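Side-chain contacts in amidase, hydantoinase/carbamoylase family (Burkholderia ambifaria, PDB 5TP4), which probably hydrolyses N-carbamoyl-L-amino acids as a zinc-dependent amidase of the peptidase M20 family: residues W134-G139 with A145-A150; D160-Q165 with I170-A175; A364-I369 with T377-I382; R49-F54 with G71-R76; A25-I30 with V38-L43. All blocks are in the same frame, centred on the assembly; numbering follows the deposited sequence.

Interaction 1 (W134-G139 with A145-A150); sequences WTNEEG and AMLGSA
T135 and G148 come within 4.4 Å of each other at their CA atoms where the loop after strand 129-133 lies against the start of helix 147-153. Three backbone bonds step along the two chains, from G148 N to T135 O (2.9 Å), from L147 N to N136 O (3.3 Å) and from M146 N to E137 O (2.8 Å). Loop carbonyls thus satisfy amides that the first turn of a helix cannot bond for itself. A water donates to T135 O and accepts from S149 N, serving the next amide.

S149 sets CB over one face of W134, 4.1 Å from the centroid of the five-membered ring, in a CH-pi contact. Its chi1 of 53° turns OG off toward D367, to which it is hydrogen-bonded, while W134 NE1 bonds Y194. N136 ND2 passes L147 CB at 3.7 Å and bonds F142. E137 and M146 run side by side, with OE2 next to SD.

E137 and E138 belong to the zinc-binding site, and the nearest atoms of the E138 side chain and a bound zinc ion are about 2 Å apart. Helix 367-372 adjoins the contact through D367, which touches W134, E137 and M146, and N72, just before strand 73-77, bonds the T135 and G148 backbones.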
# COMPACT_ATOMS: atom_id res chain seq x y z
N TRP B 134 -5.25 32.29 16.77
CA TRP B 134 -4.85 32.52 15.38
C TRP B 134 -5.82 31.85 14.42
O TRP B 134 -6.27 30.73 14.66
CB TRP B 134 -3.45 31.98 15.13
CG TRP B 134 -2.37 32.48 16.06
CD1 TRP B 134 -1.83 31.83 17.16
CD2 TRP B 134 -1.71 33.74 15.97
NE1 TRP B 134 -0.86 32.64 17.73
CE2 TRP B 134 -0.78 33.81 17.03
CE3 TRP B 134 -1.84 34.84 15.10
CZ2 TRP B 134 0.05 34.93 17.23
CZ3 TRP B 134 -1.02 35.94 15.29
CH2 TRP B 134 -0.10 35.98 16.36
N THR B 135 -6.11 32.54 13.31
CA THR B 135 -6.99 31.98 12.29
C THR B 135 -6.41 30.73 11.64
O THR B 135 -5.23 30.69 11.29
CB THR B 135 -7.25 33.03 11.21
OG1 THR B 135 -7.94 34.14 11.79
CG2 THR B 135 -8.07 32.45 10.06
N ASN B 136 -7.27 29.72 11.45
CA ASN B 136 -6.96 28.55 10.61
C ASN B 136 -5.60 27.95 10.94
O ASN B 136 -4.77 27.69 10.05
CB ASN B 136 -7.02 28.91 9.12
CG ASN B 136 -7.12 27.69 8.21
OD1 ASN B 136 -8.18 27.10 8.07
ND2 ASN B 136 -6.01 27.34 7.55
N GLU B 137 -5.36 27.68 12.23
CA GLU B 137 -4.14 26.97 12.58
C GLU B 137 -4.12 25.57 11.99
O GLU B 137 -3.05 25.06 11.62
CB GLU B 137 -3.98 26.92 14.11
CG GLU B 137 -2.70 26.19 14.60
CD GLU B 137 -2.82 24.67 14.61
OE1 GLU B 137 -3.94 24.15 14.46
OE2 GLU B 137 -1.79 23.99 14.77
N GLU B 138 -5.28 24.92 11.89
CA GLU B 138 -5.30 23.49 11.59
C GLU B 138 -4.99 23.14 10.14
O GLU B 138 -4.64 21.99 9.87
CB GLU B 138 -6.66 22.91 11.98
CG GLU B 138 -6.85 22.84 13.49
CD GLU B 138 -6.04 21.73 14.17
OE1 GLU B 138 -5.29 20.99 13.48
OE2 GLU B 138 -6.17 21.57 15.40
N GLY B 139 -5.13 24.07 9.19
CA GLY B 139 -4.89 23.74 7.80
C GLY B 139 -5.83 22.71 7.20
O GLY B 139 -5.47 22.04 6.23
N ALA B 145 -1.60 25.04 7.07
CA ALA B 145 -1.66 25.08 8.52
C ALA B 145 -0.97 26.36 9.00
O ALA B 145 -0.11 26.92 8.32
CB ALA B 145 -0.99 23.85 9.13
N MET B 146 -1.37 26.81 10.20
CA MET B 146 -0.78 28.00 10.82
C MET B 146 -0.89 29.20 9.89
O MET B 146 0.01 30.04 9.82
CB MET B 146 0.69 27.78 11.21
CG MET B 146 0.90 27.02 12.53
SD MET B 146 0.92 25.22 12.38
CE MET B 146 2.44 24.98 11.51
N LEU B 147 -2.03 29.28 9.18
CA LEU B 147 -2.23 30.35 8.21
C LEU B 147 -2.22 31.72 8.88
O LEU B 147 -1.54 32.64 8.42
CB LEU B 147 -3.55 30.09 7.47
CG LEU B 147 -3.96 31.07 6.37
CD1 LEU B 147 -4.94 30.37 5.40
CD2 LEU B 147 -4.59 32.35 6.95
N GLY B 148 -2.98 31.87 9.96
CA GLY B 148 -3.08 33.17 10.61
C GLY B 148 -1.75 33.65 11.19
O GLY B 148 -1.39 34.82 11.04
N SER B 149 -1.03 32.76 11.87
CA SER B 149 0.26 33.19 12.41
C SER B 149 1.30 33.37 11.30
O SER B 149 2.15 34.26 11.41
CB SER B 149 0.76 32.18 13.46
OG SER B 149 0.77 30.86 12.92
N ALA B 150 1.24 32.57 10.23
CA ALA B 150 2.12 32.83 9.08
C ALA B 150 1.88 34.22 8.48
O ALA B 150 2.83 34.90 8.07
CB ALA B 150 1.93 31.76 8.01
O HOH W 1 -2.66 30.21 12.46

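Interaction 2 (D160-Q165 with I170-A175); sequences DALARQ and ITLGAA
L162, in the last turn of helix 158-163, and R164 just after it offer their carbonyls to the first amides of the next helix, 172-179. G173 N bonds L162 O at 3.0 Å, lying in the carbonyl plane on a lone pair. L172 N takes R164 O at 2.8 Å, approaching nearly head-on to the carbonyl, with 171° at the oxygen. A single beta bridge pairs Q165 with T171 here, and two CA-H...O contacts flank it: T171 CA to R164 O, 3.2 Å, and Q165 CA to I170 O, also 3.2 Å.

T171 is the N-cap. Its chi1 of 67° sets OG1 between the backbone N and the carbonyl carbon, from where it accepts A174 N at 2.9 Å. A water donates to L162 O and is also hydrogen-bonded to T171 OG1, 3.1 Å from each. L162 O therefore serves both an amide and a water, and the three amides of L172, G173 and A174 each have an acceptor. Just upstream, I170 N is bonded to D166.

Side-chain carbons pack beside this network. L162 CD2 meets L172 CD2 at 4.0 Å, and L172 CB lies against A161 O, which already accepts from R164 N. L172 and A161 both continue onto L147 of helix 147-153.

The chemistry implies a junction without ion pairs: two backbone bonds tie the end of one helix to the start of the next, while the T171 hydroxyl caps its own helix and reaches L162 O only by way of the water. The two leucines add an apolar contact beside them; L172 is buried.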
# COMPACT_ATOMS: atom_id res chain seq x y z
N ASP B 160 -2.32 36.55 -0.54
CA ASP B 160 -2.31 35.13 -0.87
C ASP B 160 -3.23 34.36 0.07
O ASP B 160 -3.99 33.49 -0.37
CB ASP B 160 -0.89 34.59 -0.84
CG ASP B 160 -0.02 35.16 -1.95
OD1 ASP B 160 -0.58 35.68 -2.94
OD2 ASP B 160 1.22 35.07 -1.84
N ALA B 161 -3.20 34.71 1.36
CA ALA B 161 -4.06 34.02 2.32
C ALA B 161 -5.54 34.28 2.04
O ALA B 161 -6.35 33.35 2.10
CB ALA B 161 -3.71 34.45 3.75
N LEU B 162 -5.90 35.53 1.76
CA LEU B 162 -7.31 35.85 1.54
C LEU B 162 -7.87 35.12 0.33
O LEU B 162 -9.09 34.89 0.26
CB LEU B 162 -7.47 37.36 1.38
CG LEU B 162 -7.08 38.12 2.65
CD1 LEU B 162 -7.03 39.60 2.34
CD2 LEU B 162 -8.06 37.84 3.80
N ALA B 163 -7.01 34.75 -0.62
CA ALA B 163 -7.45 34.10 -1.85
C ALA B 163 -7.48 32.58 -1.75
O ALA B 163 -7.96 31.92 -2.68
CB ALA B 163 -6.55 34.52 -3.03
N ARG B 164 -6.97 32.00 -0.66
CA ARG B 164 -7.04 30.56 -0.48
C ARG B 164 -8.49 30.10 -0.49
O ARG B 164 -9.37 30.75 0.09
CB ARG B 164 -6.37 30.15 0.84
CG ARG B 164 -4.86 30.39 0.87
CD ARG B 164 -4.11 29.44 -0.07
NE ARG B 164 -2.71 29.85 -0.19
CZ ARG B 164 -1.67 29.13 0.22
NH1 ARG B 164 -1.86 27.92 0.74
NH2 ARG B 164 -0.44 29.60 0.09
N GLN B 165 -8.74 29.00 -1.19
CA GLN B 165 -10.09 28.49 -1.34
C GLN B 165 -10.22 27.17 -0.61
O GLN B 165 -9.27 26.38 -0.56
CB GLN B 165 -10.44 28.30 -2.82
CG GLN B 165 -10.48 29.59 -3.60
CD GLN B 165 -10.90 29.38 -5.06
OE1 GLN B 165 -11.29 28.29 -5.45
NE2 GLN B 165 -10.81 30.43 -5.85
N ILE B 170 -14.88 28.42 -1.83
CA ILE B 170 -15.06 29.64 -1.06
C ILE B 170 -13.70 30.19 -0.65
O ILE B 170 -12.85 29.44 -0.14
CB ILE B 170 -15.91 29.36 0.18
CG1 ILE B 170 -17.29 28.86 -0.24
CG2 ILE B 170 -16.01 30.60 1.06
CD1 ILE B 170 -18.09 28.35 0.91
N THR B 171 -13.49 31.48 -0.85
CA THR B 171 -12.23 32.07 -0.45
C THR B 171 -12.21 32.35 1.05
O THR B 171 -13.25 32.54 1.69
CB THR B 171 -11.96 33.37 -1.20
OG1 THR B 171 -12.92 34.36 -0.81
CG2 THR B 171 -12.05 33.13 -2.70
N LEU B 172 -11.00 32.40 1.61
CA LEU B 172 -10.89 32.75 3.02
C LEU B 172 -11.42 34.15 3.28
O LEU B 172 -12.06 34.40 4.31
CB LEU B 172 -9.43 32.61 3.48
CG LEU B 172 -9.23 32.82 4.98
CD1 LEU B 172 -8.35 31.72 5.58
CD2 LEU B 172 -8.61 34.18 5.20
N GLY B 173 -11.16 35.09 2.37
CA GLY B 173 -11.73 36.42 2.54
C GLY B 173 -13.25 36.40 2.58
O GLY B 173 -13.88 37.03 3.44
N ALA B 174 -13.87 35.67 1.64
CA ALA B 174 -15.32 35.51 1.68
C ALA B 174 -15.76 34.87 2.99
O ALA B 174 -16.78 35.26 3.57
CB ALA B 174 -15.78 34.66 0.50
N ALA B 175 -14.98 33.90 3.50
CA ALA B 175 -15.36 33.24 4.74
C ALA B 175 -15.21 34.18 5.94
O ALA B 175 -16.00 34.10 6.89
CB ALA B 175 -14.52 31.97 4.95
O HOH W 2 -10.96 36.77 -1.25

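Interaction 3 (A364-I369 with T377-I382); sequences AGHDAI and TAMVFI
A368 and M379 mark where the short helix 367-372 packs on strand 377-382, a helix-on-sheet contact in the alpha/beta core of this M20-family enzyme. Strand alternation is evident: T377 and M379 point at the helix, whereas A378 and V380 face helix 340-353 behind the sheet.

The tight part is van der Waals packing, mostly between side chains. A368 CB rests against M379 CG at 3.6 Å and M379 SD, also at 3.6 Å, while T377 CG2 touches A368 O at 3.7 Å. The methionine runs straight through chi2 and then bends at chi3 (73°). That turn brings CE over one face of the H366 ring, 3.9 Å from its centroid and 23° off the normal, as a CH-pi contact. SD stands oblique to the same ring. H198, a zinc ligand, also meets the H366 ring, and the H366 side chain comes within about 4 Å of a bound zinc ion at the nearest atoms, which places this packing next to the metal site.

The other end of 364-369 is looser and does not reach the strand. A364 and G365 are partly exposed; G365 N is hydrogen-bonded to a buffer molecule, MES, and A364 packs on H234 of the second subunit.

F381 adds a lighter touch. Its CB points neither toward nor away from 364-369, but its ring end comes nearer: H366 NE2 lies near the phenyl plane, at the edge, 4.0 Å from F381 CE1.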
# COMPACT_ATOMS: atom_id res chain seq x y z
N ALA B 364 5.13 18.27 16.65
CA ALA B 364 4.18 18.67 15.62
C ALA B 364 4.14 20.19 15.53
O ALA B 364 4.67 20.90 16.37
CB ALA B 364 2.77 18.11 15.90
N GLY B 365 3.47 20.68 14.48
CA GLY B 365 3.43 22.11 14.25
C GLY B 365 2.49 22.82 15.21
O GLY B 365 1.52 22.26 15.70
N HIS B 366 2.83 24.08 15.50
CA HIS B 366 2.02 24.96 16.32
C HIS B 366 2.24 26.36 15.80
O HIS B 366 3.25 26.64 15.15
CB HIS B 366 2.40 24.94 17.79
CG HIS B 366 2.31 23.58 18.39
ND1 HIS B 366 1.10 22.95 18.60
CD2 HIS B 366 3.27 22.69 18.74
CE1 HIS B 366 1.32 21.74 19.09
NE2 HIS B 366 2.62 21.56 19.18
N ASP B 367 1.31 27.25 16.13
CA ASP B 367 1.55 28.66 15.82
C ASP B 367 2.86 29.15 16.42
O ASP B 367 3.52 30.01 15.81
CB ASP B 367 0.39 29.49 16.33
CG ASP B 367 -0.91 29.21 15.56
OD1 ASP B 367 -0.94 29.43 14.32
OD2 ASP B 367 -1.90 28.75 16.20
N ALA B 368 3.25 28.64 17.59
CA ALA B 368 4.54 29.00 18.18
C ALA B 368 5.71 28.79 17.23
O ALA B 368 6.69 29.54 17.30
CB ALA B 368 4.79 28.21 19.46
N ILE B 369 5.65 27.78 16.36
CA ILE B 369 6.74 27.54 15.41
C ILE B 369 6.96 28.76 14.51
O ILE B 369 8.10 29.20 14.26
CB ILE B 369 6.43 26.29 14.56
CG1 ILE B 369 6.40 25.05 15.45
CG2 ILE B 369 7.49 26.16 13.44
CD1 ILE B 369 7.71 24.76 16.16
N THR B 377 10.14 33.26 21.85
CA THR B 377 9.03 32.33 22.00
C THR B 377 9.38 31.18 22.93
O THR B 377 10.53 30.72 22.97
CB THR B 377 8.62 31.77 20.61
OG1 THR B 377 8.04 32.83 19.83
CG2 THR B 377 7.62 30.62 20.71
N ALA B 378 8.38 30.72 23.69
CA ALA B 378 8.54 29.49 24.47
C ALA B 378 7.20 28.80 24.51
O ALA B 378 6.15 29.41 24.26
CB ALA B 378 9.04 29.74 25.91
N MET B 379 7.23 27.50 24.84
CA MET B 379 5.98 26.76 25.01
C MET B 379 5.98 25.98 26.32
O MET B 379 7.04 25.57 26.84
CB MET B 379 5.73 25.77 23.87
CG MET B 379 5.35 26.42 22.52
SD MET B 379 4.93 25.13 21.30
CE MET B 379 3.34 24.60 21.90
N VAL B 380 4.77 25.75 26.83
CA VAL B 380 4.54 24.87 27.97
C VAL B 380 3.75 23.68 27.47
O VAL B 380 2.60 23.85 27.04
CB VAL B 380 3.75 25.56 29.10
CG1 VAL B 380 3.72 24.63 30.35
CG2 VAL B 380 4.34 26.94 29.48
N PHE B 381 4.34 22.48 27.54
CA PHE B 381 3.57 21.26 27.28
C PHE B 381 3.03 20.66 28.58
O PHE B 381 3.71 20.70 29.62
CB PHE B 381 4.41 20.16 26.63
CG PHE B 381 4.51 20.20 25.13
CD1 PHE B 381 3.80 21.10 24.36
CD2 PHE B 381 5.36 19.31 24.50
CE1 PHE B 381 3.93 21.10 22.97
CE2 PHE B 381 5.50 19.30 23.11
CZ PHE B 381 4.79 20.19 22.35
N ILE B 382 1.84 20.08 28.50
CA ILE B 382 1.29 19.22 29.56
C ILE B 382 1.05 17.83 28.98
O ILE B 382 0.89 17.65 27.76
CB ILE B 382 -0.01 19.81 30.17
CG1 ILE B 382 -1.15 19.95 29.13
CG2 ILE B 382 0.29 21.15 30.85
CD1 ILE B 382 -2.52 20.14 29.77

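Interaction 4 (R49-F54 with G71-R76); sequences RGRDLF and GNLFAR. With EDO (1,2-ethanediol), chain U.
Helix 45-60 packs on strand 73-77 of the mixed sheet through R51, F54 and L73, a helix-on-sheet layer of the alpha/beta fold. R51 adds a polar anchor at one end of the strand. Its guanidinium meets G71 O end-on with two nitrogens: NH1 donates at 2.8 Å in the carbonyl plane, and NH2 at 3.1 Å from well above that plane. The oxygen lies close to the guanidinium plane in both cases. R51 NE forms a salt bridge with D47, and NH2 also bonds T135 OG1, so several partners fix the rotation of the buried group.

Below the head group the contact turns apolar. L73 CD2 touches R51 CB at 3.7 Å and F54 CD2 at 3.9 Å, reaching the phenyl ring at its edge and in its plane. CG anti to the backbone N (chi1 173°) helps carry the F54 ring toward the strand, where it and L73 run past each other in opposite directions. Farther along, an ethanediol molecule donates to R76 O.

L73 also packs on V65 and V67 of strand 64-67, and its backbone pairs with S133. F54 continues onto I131 of strand 129-133 and onto V108 and L109 of helix 105-121, so the contact is extended by both strands and by that helix.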
# COMPACT_ATOMS: atom_id res chain seq x y z
N ARG B 49 -18.97 30.90 16.62
CA ARG B 49 -19.59 30.80 17.94
C ARG B 49 -18.55 30.63 19.02
O ARG B 49 -18.68 31.19 20.11
CB ARG B 49 -20.62 29.64 17.98
CG ARG B 49 -21.84 29.89 17.10
CD ARG B 49 -22.76 28.68 16.92
NE ARG B 49 -23.82 29.04 15.98
CZ ARG B 49 -24.10 28.36 14.88
NH1 ARG B 49 -23.42 27.25 14.61
NH2 ARG B 49 -25.07 28.78 14.07
N GLY B 50 -17.48 29.88 18.73
CA GLY B 50 -16.40 29.72 19.71
C GLY B 50 -15.60 31.00 19.89
O GLY B 50 -15.27 31.38 21.02
N ARG B 51 -15.27 31.67 18.79
CA ARG B 51 -14.60 32.97 18.86
C ARG B 51 -15.43 33.94 19.69
O ARG B 51 -14.89 34.65 20.55
CB ARG B 51 -14.42 33.53 17.45
CG ARG B 51 -13.41 32.82 16.58
CD ARG B 51 -13.69 33.15 15.07
NE ARG B 51 -12.51 32.85 14.27
CZ ARG B 51 -11.57 33.74 13.96
NH1 ARG B 51 -11.69 35.01 14.37
NH2 ARG B 51 -10.50 33.38 13.26
N ASP B 52 -16.74 33.99 19.43
CA ASP B 52 -17.62 34.94 20.10
C ASP B 52 -17.74 34.65 21.59
O ASP B 52 -17.78 35.58 22.40
CB ASP B 52 -19.01 34.92 19.46
CG ASP B 52 -19.07 35.73 18.17
OD1 ASP B 52 -18.04 36.29 17.76
OD2 ASP B 52 -20.17 35.82 17.57
N LEU B 53 -17.88 33.37 21.95
CA LEU B 53 -17.88 32.98 23.37
C LEU B 53 -16.59 33.44 24.06
O LEU B 53 -16.64 34.08 25.11
CB LEU B 53 -18.05 31.47 23.50
CG LEU B 53 -18.08 30.96 24.95
CD1 LEU B 53 -19.22 31.66 25.69
CD2 LEU B 53 -18.28 29.41 24.97
N PHE B 54 -15.43 33.09 23.48
CA PHE B 54 -14.14 33.54 24.00
C PHE B 54 -14.09 35.07 24.13
O PHE B 54 -13.63 35.60 25.15
CB PHE B 54 -13.02 33.04 23.10
CG PHE B 54 -11.67 33.59 23.45
CD1 PHE B 54 -11.06 33.27 24.64
CD2 PHE B 54 -11.01 34.43 22.56
CE1 PHE B 54 -9.80 33.79 24.96
CE2 PHE B 54 -9.75 34.95 22.86
CZ PHE B 54 -9.15 34.62 24.07
N GLY B 71 -8.49 37.84 10.46
CA GLY B 71 -9.32 37.19 11.46
C GLY B 71 -8.60 36.77 12.72
O GLY B 71 -9.24 36.15 13.59
N ASN B 72 -7.31 37.04 12.85
CA ASN B 72 -6.63 36.69 14.10
C ASN B 72 -7.31 37.48 15.22
O ASN B 72 -7.59 38.67 15.06
CB ASN B 72 -5.15 37.02 14.06
CG ASN B 72 -4.36 36.16 13.06
OD1 ASN B 72 -4.58 34.96 12.95
ND2 ASN B 72 -3.41 36.79 12.36
N LEU B 73 -7.64 36.80 16.32
CA LEU B 73 -8.48 37.34 17.38
C LEU B 73 -7.61 37.68 18.59
O LEU B 73 -6.99 36.78 19.17
CB LEU B 73 -9.56 36.31 17.77
CG LEU B 73 -10.65 36.66 18.79
CD1 LEU B 73 -11.43 37.95 18.43
CD2 LEU B 73 -11.63 35.49 18.87
N PHE B 74 -7.57 38.96 18.95
CA PHE B 74 -6.70 39.47 20.01
C PHE B 74 -7.49 40.07 21.15
O PHE B 74 -8.36 40.92 20.92
CB PHE B 74 -5.80 40.58 19.48
CG PHE B 74 -4.77 40.09 18.52
CD1 PHE B 74 -5.07 40.02 17.16
CD2 PHE B 74 -3.52 39.68 18.96
CE1 PHE B 74 -4.12 39.55 16.27
CE2 PHE B 74 -2.56 39.22 18.07
CZ PHE B 74 -2.87 39.14 16.73
N ALA B 75 -7.16 39.69 22.37
CA ALA B 75 -7.72 40.32 23.56
C ALA B 75 -6.59 41.02 24.30
O ALA B 75 -5.51 40.44 24.49
CB ALA B 75 -8.39 39.29 24.48
N ARG B 76 -6.82 42.26 24.72
CA ARG B 76 -5.77 43.12 25.24
C ARG B 76 -6.02 43.48 26.69
O ARG B 76 -7.12 43.89 27.06
CB ARG B 76 -5.69 44.40 24.41
CG ARG B 76 -4.83 45.51 25.00
CD ARG B 76 -3.36 45.30 24.81
NE ARG B 76 -2.65 46.52 25.19
CZ ARG B 76 -1.54 46.97 24.63
NH1 ARG B 76 -0.97 46.29 23.65
NH2 ARG B 76 -1.01 48.10 25.07
C1 EDO U . -7.73 46.90 30.37
O1 EDO U . -7.35 45.60 30.84
C2 EDO U . -8.03 46.80 28.88
O2 EDO U . -6.77 46.86 28.21

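Interaction 5 (A25-I30 with V38-L43); sequences ADMARI and VRRLAL
R40 reaches back from a loop to M27 and I30, closing the loop that connects helices 17-28 and 45-60 in the alpha/beta domain.

One hydrogen bond joins the segments. R40 NH1 donates to I30 O at 3.1 Å, with an N-H...O angle of 163°, and donor and acceptor lie in each other's planes. M27 O is slightly nearer to NH1, at 3.0 Å, but the angle is poor; that carbonyl accepts I30 N instead, within its own turn. The guanidinium is held further by NH2, bonded to L93 O, while the R40 backbone N bonds T95 OG1. The buried guanidinium thus has carbonyl acceptors at NH1 and NH2, which would help to offset its burial.

A sulfur provides the second kind of contact. M27 SD sits over the centre of one guanidinium face, 3.9 Å above the plane, and M27 CG lies 3.7 Å from R40 NH2. The methionine, bent at chi2 and chi3, folds across the arginine at about a right angle.

Van der Waals packing completes the contact: V38 CG2 lies against A28 O at 3.7 Å and CG1 against I30 O, and CG2 also meets A28 CB at 4.1 Å. I30 CG2 passes R40 CD at 3.9 Å. M27 and R40 also both touch V105 of helix 105-121.

The bend of R40 at chi3 (-57°) curls the chain round the acceptor it bonds: CG and CD both come to 3.3 Å from I30 O before NH1 closes on the same oxygen.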
# COMPACT_ATOMS: atom_id res chain seq x y z
N ALA B 25 -14.79 22.93 29.52
CA ALA B 25 -16.00 22.15 29.32
C ALA B 25 -17.03 22.95 28.54
O ALA B 25 -17.69 22.41 27.65
CB ALA B 25 -16.57 21.73 30.67
N ASP B 26 -17.18 24.24 28.87
CA ASP B 26 -18.15 25.08 28.18
C ASP B 26 -17.76 25.29 26.72
O ASP B 26 -18.64 25.23 25.84
CB ASP B 26 -18.27 26.44 28.88
CG ASP B 26 -19.06 26.36 30.20
OD1 ASP B 26 -19.86 25.43 30.39
OD2 ASP B 26 -18.88 27.26 31.04
N MET B 27 -16.47 25.51 26.44
CA MET B 27 -16.07 25.73 25.05
C MET B 27 -16.21 24.45 24.25
O MET B 27 -16.61 24.48 23.08
CB MET B 27 -14.64 26.27 24.99
CG MET B 27 -14.14 26.61 23.59
SD MET B 27 -15.11 27.90 22.75
CE MET B 27 -14.51 29.39 23.62
N ALA B 28 -15.95 23.30 24.87
CA ALA B 28 -16.10 22.04 24.15
C ALA B 28 -17.54 21.74 23.76
O ALA B 28 -17.77 20.88 22.90
CB ALA B 28 -15.53 20.90 24.99
N ARG B 29 -18.53 22.43 24.35
CA ARG B 29 -19.91 22.26 23.88
C ARG B 29 -20.10 22.81 22.49
O ARG B 29 -21.02 22.38 21.78
CB ARG B 29 -20.91 22.98 24.79
CG ARG B 29 -20.86 22.65 26.26
CD ARG B 29 -21.12 21.24 26.55
NE ARG B 29 -21.41 21.10 27.98
CZ ARG B 29 -21.81 19.96 28.54
NH1 ARG B 29 -21.97 18.88 27.78
NH2 ARG B 29 -22.05 19.92 29.85
N ILE B 30 -19.31 23.81 22.11
CA ILE B 30 -19.53 24.58 20.88
C ILE B 30 -18.94 23.76 19.74
O ILE B 30 -17.73 23.64 19.63
CB ILE B 30 -18.88 25.97 20.96
CG1 ILE B 30 -19.31 26.69 22.24
CG2 ILE B 30 -19.24 26.82 19.71
CD1 ILE B 30 -20.81 26.86 22.36
N VAL B 38 -14.87 17.73 19.02
CA VAL B 38 -15.22 19.11 18.72
C VAL B 38 -14.96 19.35 17.25
O VAL B 38 -13.89 19.01 16.74
CB VAL B 38 -14.41 20.10 19.58
CG1 VAL B 38 -14.67 21.56 19.17
CG2 VAL B 38 -14.71 19.90 21.08
N ARG B 39 -15.94 19.93 16.57
CA ARG B 39 -15.77 20.37 15.18
C ARG B 39 -16.07 21.86 15.11
O ARG B 39 -17.24 22.26 15.10
CB ARG B 39 -16.70 19.59 14.26
CG ARG B 39 -16.50 19.88 12.78
CD ARG B 39 -17.58 19.17 11.99
NE ARG B 39 -17.44 19.39 10.55
CZ ARG B 39 -16.96 18.48 9.70
NH1 ARG B 39 -16.59 17.28 10.14
NH2 ARG B 39 -16.86 18.78 8.41
N ARG B 40 -15.00 22.67 15.07
CA ARG B 40 -15.10 24.10 14.77
C ARG B 40 -14.08 24.37 13.65
O ARG B 40 -13.01 24.94 13.87
CB ARG B 40 -14.85 24.97 16.01
CG ARG B 40 -15.90 24.80 17.12
CD ARG B 40 -15.75 25.90 18.21
NE ARG B 40 -14.41 25.94 18.83
CZ ARG B 40 -14.06 25.29 19.94
NH1 ARG B 40 -14.94 24.51 20.57
NH2 ARG B 40 -12.82 25.38 20.41
N LEU B 41 -14.43 23.96 12.43
CA LEU B 41 -13.57 24.26 11.29
C LEU B 41 -13.46 25.76 11.08
O LEU B 41 -14.44 26.50 11.20
CB LEU B 41 -14.12 23.56 10.03
CG LEU B 41 -13.81 22.06 10.00
CD1 LEU B 41 -14.68 21.33 8.99
CD2 LEU B 41 -12.35 21.87 9.67
N ALA B 42 -12.25 26.22 10.76
CA ALA B 42 -11.96 27.64 10.69
C ALA B 42 -13.00 28.41 9.88
O ALA B 42 -13.33 28.05 8.74
CB ALA B 42 -10.56 27.83 10.09
N LEU B 43 -13.52 29.47 10.48
CA LEU B 43 -14.43 30.45 9.87
C LEU B 43 -15.80 29.89 9.50
O LEU B 43 -16.55 30.57 8.79
CB LEU B 43 -13.78 31.12 8.65
CG LEU B 43 -12.39 31.67 9.01
CD1 LEU B 43 -11.75 32.40 7.80
CD2 LEU B 43 -12.40 32.60 10.22

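Overall arrangement
Taken from the N terminus, the five contacts come in series; none nests in or crosses another. Interaction 5 closes the loop between helices 17-28 and 45-60, and interaction 4 then binds the second of these helices to strand 73-77. The two touch where M27 CE and I30 CG2 meet residues G50 and R49. Interaction 1 closes the loop leading into helix 147-153 and is the hub, touching interaction 4 through T135, interaction 5 through N136, interaction 2 through L147 and interaction 3 through S149. Interaction 2 closes the turn between the next two helices and meets L43 of interaction 5. Interaction 3, much later in sequence, returns the chain to the sheet beside the zinc site.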